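Local coordinates for viral macrophage inflammatory protein 2 (PDB 2FJ2) that binds a wide range of chemokine receptors, human CXCR4 among them, and blocks infection by several HIV-1 strains, at residues S26-T31 with P38-L43. Numbering follows the deposited sequence.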
ATOM      1  N   SER A  26       4.483  13.736 -13.926  1.00 37.26           N
ATOM      2  CA  SER A  26       4.597  14.982 -13.182  1.00 37.45           C
ATOM      3  C   SER A  26       5.604  14.885 -12.041  1.00 37.10           C
ATOM      4  O   SER A  26       6.172  15.897 -11.622  1.00 33.53           O
ATOM      5  CB  SER A  26       3.220  15.387 -12.647  1.00 33.20           C
ATOM      6  OG  SER A  26       3.336  16.016 -11.383  1.00 37.34           O
ATOM      7  N   SER A  27       5.834  13.681 -11.527  1.00 34.50           N
ATOM      8  CA  SER A  27       6.786  13.495 -10.435  1.00 30.43           C
ATOM      9  C   SER A  27       6.812  12.050  -9.958  1.00 26.35           C
ATOM     10  O   SER A  27       6.133  11.187 -10.521  1.00 33.14           O
ATOM     11  CB  SER A  27       6.433  14.416  -9.263  1.00 27.51           C
ATOM     12  OG  SER A  27       5.195  14.024  -8.691  1.00 24.57           O
ATOM     13  N   TRP A  28       7.583  11.773  -8.903  1.00 23.28           N
ATOM     14  CA  TRP A  28       7.631  10.385  -8.435  1.00 21.97           C
ATOM     15  C   TRP A  28       8.070  10.241  -6.985  1.00 27.53           C
ATOM     16  O   TRP A  28       8.785  11.085  -6.442  1.00 31.42           O
ATOM     17  CB  TRP A  28       8.577   9.605  -9.353  1.00 20.60           C
ATOM     18  CG  TRP A  28      10.030   9.851  -9.089  1.00 25.97           C
ATOM     19  CD1 TRP A  28      10.822  10.845  -9.588  1.00 26.49           C
ATOM     20  CD2 TRP A  28      10.879   9.065  -8.243  1.00 27.12           C
ATOM     21  NE1 TRP A  28      12.105  10.732  -9.108  1.00 23.19           N
ATOM     22  CE2 TRP A  28      12.162   9.643  -8.279  1.00 27.39           C
ATOM     23  CE3 TRP A  28      10.652   7.927  -7.460  1.00 26.72           C
ATOM     24  CZ2 TRP A  28      13.231   9.111  -7.554  1.00 29.60           C
ATOM     25  CZ3 TRP A  28      11.714   7.407  -6.745  1.00 26.94           C
ATOM     26  CH2 TRP A  28      12.982   7.999  -6.798  1.00 26.35           C
ATOM     27  N   TYR A  29       7.671   9.150  -6.325  1.00 26.29           N
ATOM     28  CA  TYR A  29       8.156   8.873  -4.975  1.00 23.76           C
ATOM     29  C   TYR A  29       8.530   7.398  -4.848  1.00 27.41           C
ATOM     30  O   TYR A  29       7.922   6.533  -5.482  1.00 47.07           O
ATOM     31  CB  TYR A  29       7.147   9.254  -3.898  1.00 18.87           C
ATOM     32  CG  TYR A  29       5.790   8.607  -4.033  1.00 24.56           C
ATOM     33  CD1 TYR A  29       4.950   8.924  -5.089  1.00 30.57           C
ATOM     34  CD2 TYR A  29       5.340   7.679  -3.105  1.00 28.78           C
ATOM     35  CE1 TYR A  29       3.706   8.339  -5.220  1.00 33.30           C
ATOM     36  CE2 TYR A  29       4.097   7.085  -3.224  1.00 33.45           C
ATOM     37  CZ  TYR A  29       3.287   7.421  -4.284  1.00 37.63           C
ATOM     38  OH  TYR A  29       2.047   6.834  -4.412  1.00 48.69           O
ATOM     39  N   PRO A  30       9.540   7.120  -4.034  1.00 21.08           N
ATOM     40  CA  PRO A  30       9.998   5.740  -3.862  1.00 20.64           C
ATOM     41  C   PRO A  30       9.109   5.010  -2.867  1.00 24.20           C
ATOM     42  O   PRO A  30       8.397   5.615  -2.066  1.00 15.90           O
ATOM     43  CB  PRO A  30      11.397   5.922  -3.281  1.00 18.81           C
ATOM     44  CG  PRO A  30      11.255   7.161  -2.453  1.00 21.46           C
ATOM     45  CD  PRO A  30      10.318   8.061  -3.214  1.00 21.97           C
ATOM     46  N   THR A  31       9.136   3.678  -2.904  1.00 28.60           N
ATOM     47  CA  THR A  31       8.268   2.992  -1.937  1.00 33.86           C
ATOM     48  C   THR A  31       9.101   2.690  -0.696  1.00 39.84           C
ATOM     49  O   THR A  31      10.316   2.889  -0.738  1.00 33.51           O
ATOM     50  CB  THR A  31       7.623   1.745  -2.551  1.00 27.84           C
ATOM     51  OG1 THR A  31       8.607   0.771  -2.907  1.00 20.51           O
ATOM     52  CG2 THR A  31       6.905   2.122  -3.846  1.00 31.22           C
ATOM     53  N   PRO A  38      11.260  -3.864  -4.274  1.00 35.99           N
ATOM     54  CA  PRO A  38      11.634  -2.458  -4.472  1.00 33.10           C
ATOM     55  C   PRO A  38      10.710  -1.855  -5.522  1.00 32.00           C
ATOM     56  O   PRO A  38      10.503  -2.482  -6.561  1.00 48.00           O
ATOM     57  CB  PRO A  38      13.064  -2.513  -5.002  1.00 32.00           C
ATOM     58  CG  PRO A  38      13.289  -3.929  -5.410  1.00 28.71           C
ATOM     59  CD  PRO A  38      12.369  -4.778  -4.579  1.00 31.32           C
ATOM     60  N   GLY A  39      10.172  -0.669  -5.258  1.00 30.04           N
ATOM     61  CA  GLY A  39       9.333  -0.005  -6.239  1.00 22.99           C
ATOM     62  C   GLY A  39       9.369   1.505  -6.151  1.00 30.56           C
ATOM     63  O   GLY A  39       9.418   2.090  -5.073  1.00 35.02           O
ATOM     64  N   VAL A  40       9.321   2.170  -7.309  1.00 32.90           N
ATOM     65  CA  VAL A  40       9.044   3.601  -7.339  1.00 31.30           C
ATOM     66  C   VAL A  40       7.661   3.827  -7.956  1.00 34.24           C
ATOM     67  O   VAL A  40       7.221   3.016  -8.770  1.00 32.19           O
ATOM     68  CB  VAL A  40      10.106   4.395  -8.109  1.00 27.74           C
ATOM     69  CG1 VAL A  40      11.423   3.629  -8.116  1.00 40.30           C
ATOM     70  CG2 VAL A  40       9.636   4.689  -9.522  1.00 18.37           C
ATOM     71  N   ILE A  41       6.997   4.900  -7.554  1.00 34.77           N
ATOM     72  CA  ILE A  41       5.688   5.281  -8.061  1.00 30.68           C
ATOM     73  C   ILE A  41       5.752   6.640  -8.763  1.00 28.53           C
ATOM     74  O   ILE A  41       6.093   7.640  -8.130  1.00 14.53           O
ATOM     75  CB  ILE A  41       4.626   5.368  -6.953  1.00 31.46           C
ATOM     76  CG1 ILE A  41       4.313   4.043  -6.263  1.00 31.38           C
ATOM     77  CG2 ILE A  41       3.348   5.982  -7.499  1.00 29.02           C
ATOM     78  CD1 ILE A  41       3.649   4.203  -4.913  1.00 28.65           C
ATOM     79  N   PHE A  42       5.437   6.651 -10.050  1.00 27.77           N
ATOM     80  CA  PHE A  42       5.414   7.839 -10.876  1.00 19.72           C
ATOM     81  C   PHE A  42       4.048   8.513 -10.823  1.00 21.55           C
ATOM     82  O   PHE A  42       3.037   7.840 -11.029  1.00 22.10           O
ATOM     83  CB  PHE A  42       5.720   7.523 -12.348  1.00 20.42           C
ATOM     84  CG  PHE A  42       7.162   7.097 -12.546  1.00 19.68           C
ATOM     85  CD1 PHE A  42       7.459   5.799 -12.922  1.00 26.58           C
ATOM     86  CD2 PHE A  42       8.182   8.006 -12.340  1.00 17.06           C
ATOM     87  CE1 PHE A  42       8.777   5.404 -13.080  1.00 25.83           C
ATOM     88  CE2 PHE A  42       9.498   7.606 -12.492  1.00 17.33           C
ATOM     89  CZ  PHE A  42       9.797   6.307 -12.859  1.00 19.12           C
ATOM     90  N   LEU A  43       4.045   9.817 -10.574  1.00 19.74           N
ATOM     91  CA  LEU A  43       2.772  10.538 -10.608  1.00 21.86           C
ATOM     92  C   LEU A  43       2.477  11.084 -11.995  1.00 25.92           C
ATOM     93  O   LEU A  43       3.237  11.894 -12.536  1.00 32.38           O
ATOM     94  CB  LEU A  43       2.799  11.668  -9.572  1.00 22.03           C
ATOM     95  CG  LEU A  43       2.722  11.190  -8.116  1.00 13.34           C
ATOM     96  CD1 LEU A  43       1.771  12.050  -7.309  1.00 10.97           C
ATOM     97  CD2 LEU A  43       2.303   9.727  -8.089  1.00 26.52           C
TER
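Tyr-29 and Ile-41 form a hydrogen-bonded pair at the middle of two antiparallel strands, 26-30 and 40-43, whose axes approach to 4.3 Å at 161°. Tyr-29 N gives its proton to Ile-41 O and Ile-41 N returns one to Tyr-29 O, each over 2.8 Å. Toward the Ser-26 end the pairing is irregular: Ser-26 N and, weakly, Ser-27 N both point at Leu-43 O, a classic beta bulge.

On the face carrying Tyr-29, Ile-41 and Leu-43, the tyrosine ring leans across to the neighbouring strand. Its CG sits between the backbone N and the carbonyl carbon (chi1 56°), which lays one ring face over Ile-41; CB of that residue stands 3.9 Å from the ring centroid in a CH-pi contact. Leu-43 comes to the ring edge instead, its CD2 in the ring plane and 3.5 Å from Tyr-29 CE1. Ile-41 also packs on Pro-8 of the second subunit.

The other face belongs to Trp-28, Val-40 and Phe-42. The indole reaches along the neighbouring strand to Val-40, where Trp-28 CE3 lies 3.6 Å from Val-40 CB, while Phe-42 CD2 approaches Trp-28 CB at 3.4 Å. The Trp-28 five-membered ring and the phenyl ring are inclined at 54°, and Val-40 CG2 covers one phenyl face near its rim. Val-59 of helix 57-65 packs against both Val-40 and Phe-42, and Leu-62 against Phe-42, so this buried part of the face turns toward the helix.

Strand 49-52 completes the three-stranded antiparallel sheet, and with the C-terminal helix laid across it this is the chemokine (interleukin-8-like) fold, here in a CC-family member.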